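Local coordinates for Tll1590 protein (Thermosynechococcus elongatus, PDB 6LDQ), which is a sucrose-phosphate synthase, probably a glycosyltransferase of GT-B fold, modelled here as one Rossmann-like domain, at residues P7-S12 against E95-Y100. Numbering follows the deposited sequence.
Sequences PIALIS and EAFKAY
Strand 8-11 and helix 90-104 come together through Ala-9, Ile-11 and Phe-97, with the backbones still well apart: the CA atoms of Ile-11 and Phe-97, the nearest pair, are 9.3 Å from each other. One aromatic ring bridges that distance. Phe-97 carries its CG anti to the backbone N (chi1 177°), which sends the ring out from the helix onto the strand. Ile-11 meets this ring over one face. Its CD1 methyl lies 4.0 Å from the centroid of the Phe-97 ring, a CH-pi contact 19° off the normal. The methyl is displaced toward the rim, where Ile-11 CD1 comes within 3.8 Å of Phe-97 CE1. Ala-9, two residues back along the strand and on the same side of it, meets the edge instead: its CB lies near the ring plane, 3.9 Å from Phe-97 CZ. One methyl over the face and another at the margin thus meet the same ring from two directions. All three residues are buried, and no hydrogen bond crosses between the segments. Around the ring, Phe-50 packs edge-to-face, and Leu-73, Ile-109 and Leu-123 add further apolar contacts. Strand 8-11 runs between parallel strands 47-52 and 108-112, and the helix covering it is part of the alpha/beta layering of a Rossmann-like domain, the building block of GT-B glycosyltransferases.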
ATOM      1  N   PRO A   7       2.993   4.963  13.570  1.00 26.82           N
ATOM      2  CA  PRO A   7       1.923   5.250  12.674  1.00 21.33           C
ATOM      3  C   PRO A   7       2.263   4.643  11.315  1.00 22.98           C
ATOM      4  O   PRO A   7       3.246   5.009  10.812  1.00 25.67           O
ATOM      5  CB  PRO A   7       1.831   6.776  12.729  1.00 24.27           C
ATOM      6  CG  PRO A   7       3.231   7.200  13.012  1.00 22.98           C
ATOM      7  CD  PRO A   7       3.913   6.052  13.726  1.00 24.55           C
ATOM      8  N   ILE A   8       1.494   3.656  10.877  1.00 18.72           N
ATOM      9  CA  ILE A   8       1.752   3.070   9.537  1.00 21.08           C
ATOM     10  C   ILE A   8       0.579   3.423   8.626  1.00 16.91           C
ATOM     11  O   ILE A   8      -0.484   3.543   9.101  1.00 15.81           O
ATOM     12  CB  ILE A   8       1.987   1.557   9.575  1.00 17.38           C
ATOM     13  CG1 ILE A   8       0.726   0.783   9.916  1.00 15.05           C
ATOM     14  CG2 ILE A   8       3.174   1.150  10.409  1.00 22.31           C
ATOM     15  CD1 ILE A   8       0.935  -0.671   9.827  1.00 24.11           C
ATOM     16  N   ALA A   9       0.866   3.602   7.356  1.00 14.90           N
ATOM     17  CA  ALA A   9      -0.132   3.922   6.355  1.00 15.95           C
ATOM     18  C   ALA A   9      -0.190   2.784   5.357  1.00 16.10           C
ATOM     19  O   ALA A   9       0.852   2.349   4.848  1.00 18.84           O
ATOM     20  CB  ALA A   9       0.184   5.243   5.645  1.00 17.01           C
ATOM     21  N   LEU A  10      -1.398   2.289   5.108  1.00 15.87           N
ATOM     22  CA  LEU A  10      -1.670   1.415   3.976  1.00 17.73           C
ATOM     23  C   LEU A  10      -2.367   2.260   2.916  1.00 16.20           C
ATOM     24  O   LEU A  10      -3.199   3.117   3.237  1.00 15.78           O
ATOM     25  CB  LEU A  10      -2.545   0.219   4.375  1.00 16.79           C
ATOM     26  CG  LEU A  10      -1.917  -1.027   5.039  1.00 17.35           C
ATOM     27  CD1 LEU A  10      -0.945  -0.707   6.151  1.00 21.36           C
ATOM     28  CD2 LEU A  10      -3.003  -1.993   5.512  1.00 18.49           C
ATOM     29  N   ILE A  11      -2.001   2.051   1.658  1.00 14.03           N
ATOM     30  CA  ILE A  11      -2.563   2.841   0.570  1.00 13.14           C
ATOM     31  C   ILE A  11      -3.133   1.901  -0.480  1.00 16.82           C
ATOM     32  O   ILE A  11      -2.430   1.006  -0.958  1.00 14.72           O
ATOM     33  CB  ILE A  11      -1.515   3.767  -0.072  1.00 18.74           C
ATOM     34  CG1 ILE A  11      -1.091   4.851   0.909  1.00 15.49           C
ATOM     35  CG2 ILE A  11      -2.085   4.424  -1.327  1.00 13.83           C
ATOM     36  CD1 ILE A  11       0.134   5.584   0.463  1.00 19.19           C
ATOM     37  N   SER A  12      -4.410   2.118  -0.833  1.00 18.56           N
ATOM     38  CA  SER A  12      -5.151   1.430  -1.879  1.00 16.21           C
ATOM     39  C   SER A  12      -6.001   2.491  -2.593  1.00 18.09           C
ATOM     40  O   SER A  12      -7.197   2.644  -2.331  1.00 18.86           O
ATOM     41  CB  SER A  12      -6.014   0.308  -1.318  1.00 23.74           C
ATOM     42  OG  SER A  12      -6.669  -0.398  -2.352  1.00 20.25           O
ATOM     43  N   GLU A  95      -0.608  14.401  -3.523  1.00 21.87           N
ATOM     44  CA  GLU A  95      -0.714  15.681  -2.819  1.00 21.52           C
ATOM     45  C   GLU A  95      -1.653  15.591  -1.618  1.00 22.87           C
ATOM     46  O   GLU A  95      -1.365  16.150  -0.549  1.00 22.15           O
ATOM     47  CB  GLU A  95      -1.209  16.779  -3.783  1.00 21.83           C
ATOM     48  CG  GLU A  95      -2.081  17.862  -3.094  1.00 28.72           C
ATOM     49  CD  GLU A  95      -2.572  18.965  -4.038  1.00 30.20           C
ATOM     50  OE1 GLU A  95      -2.577  18.756  -5.270  1.00 35.75           O
ATOM     51  OE2 GLU A  95      -2.964  20.040  -3.542  1.00 39.90           O
ATOM     52  N   ALA A  96      -2.801  14.934  -1.792  1.00 20.08           N
ATOM     53  CA  ALA A  96      -3.745  14.774  -0.694  1.00 18.69           C
ATOM     54  C   ALA A  96      -3.142  13.954   0.439  1.00 22.09           C
ATOM     55  O   ALA A  96      -3.343  14.266   1.625  1.00 16.97           O
ATOM     56  CB  ALA A  96      -5.021  14.114  -1.207  1.00 16.18           C
ATOM     57  N   PHE A  97      -2.409  12.889   0.091  1.00 19.92           N
ATOM     58  CA  PHE A  97      -1.779  12.052   1.106  1.00 21.45           C
ATOM     59  C   PHE A  97      -0.690  12.813   1.847  1.00 23.14           C
ATOM     60  O   PHE A  97      -0.517  12.636   3.065  1.00 19.38           O
ATOM     61  CB  PHE A  97      -1.198  10.782   0.474  1.00 15.85           C
ATOM     62  CG  PHE A  97      -0.461   9.898   1.460  1.00 18.96           C
ATOM     63  CD1 PHE A  97      -1.151   8.976   2.230  1.00 24.73           C
ATOM     64  CD2 PHE A  97       0.915  10.011   1.639  1.00 15.85           C
ATOM     65  CE1 PHE A  97      -0.482   8.169   3.155  1.00 18.28           C
ATOM     66  CE2 PHE A  97       1.587   9.204   2.575  1.00 16.96           C
ATOM     67  CZ  PHE A  97       0.888   8.287   3.314  1.00 15.42           C
ATOM     68  N   LYS A  98       0.051  13.667   1.128  1.00 18.29           N
ATOM     69  CA  LYS A  98       1.161  14.389   1.740  1.00 20.76           C
ATOM     70  C   LYS A  98       0.704  15.315   2.866  1.00 23.37           C
ATOM     71  O   LYS A  98       1.512  15.621   3.750  1.00 22.55           O
ATOM     72  CB  LYS A  98       1.935  15.172   0.683  1.00 24.78           C
ATOM     73  CG  LYS A  98       2.938  14.312  -0.089  1.00 25.64           C
ATOM     74  CD  LYS A  98       3.619  15.089  -1.204  1.00 28.61           C
ATOM     75  CE  LYS A  98       4.774  15.939  -0.689  1.00 26.99           C
ATOM     76  NZ  LYS A  98       4.318  17.309  -0.317  1.00 38.61           N
ATOM     77  N   ALA A  99      -0.567  15.736   2.879  1.00 18.79           N
ATOM     78  CA  ALA A  99      -1.070  16.492   4.027  1.00 20.95           C
ATOM     79  C   ALA A  99      -1.142  15.632   5.287  1.00 19.69           C
ATOM     80  O   ALA A  99      -0.926  16.144   6.392  1.00 21.60           O
ATOM     81  CB  ALA A  99      -2.450  17.085   3.732  1.00 18.55           C
ATOM     82  N   TYR A 100      -1.459  14.338   5.149  1.00 22.96           N
ATOM     83  CA  TYR A 100      -1.441  13.432   6.301  1.00 17.02           C
ATOM     84  C   TYR A 100      -0.026  13.013   6.670  1.00 21.84           C
ATOM     85  O   TYR A 100       0.321  12.973   7.860  1.00 23.99           O
ATOM     86  CB  TYR A 100      -2.302  12.197   6.025  1.00 15.30           C
ATOM     87  CG  TYR A 100      -3.777  12.447   6.193  1.00 20.02           C
ATOM     88  CD1 TYR A 100      -4.548  12.968   5.143  1.00 22.05           C
ATOM     89  CD2 TYR A 100      -4.411  12.177   7.396  1.00 18.91           C
ATOM     90  CE1 TYR A 100      -5.902  13.216   5.297  1.00 19.04           C
ATOM     91  CE2 TYR A 100      -5.768  12.425   7.558  1.00 24.42           C
ATOM     92  CZ  TYR A 100      -6.507  12.938   6.510  1.00 22.98           C
ATOM     93  OH  TYR A 100      -7.852  13.161   6.701  1.00 27.33           O
TER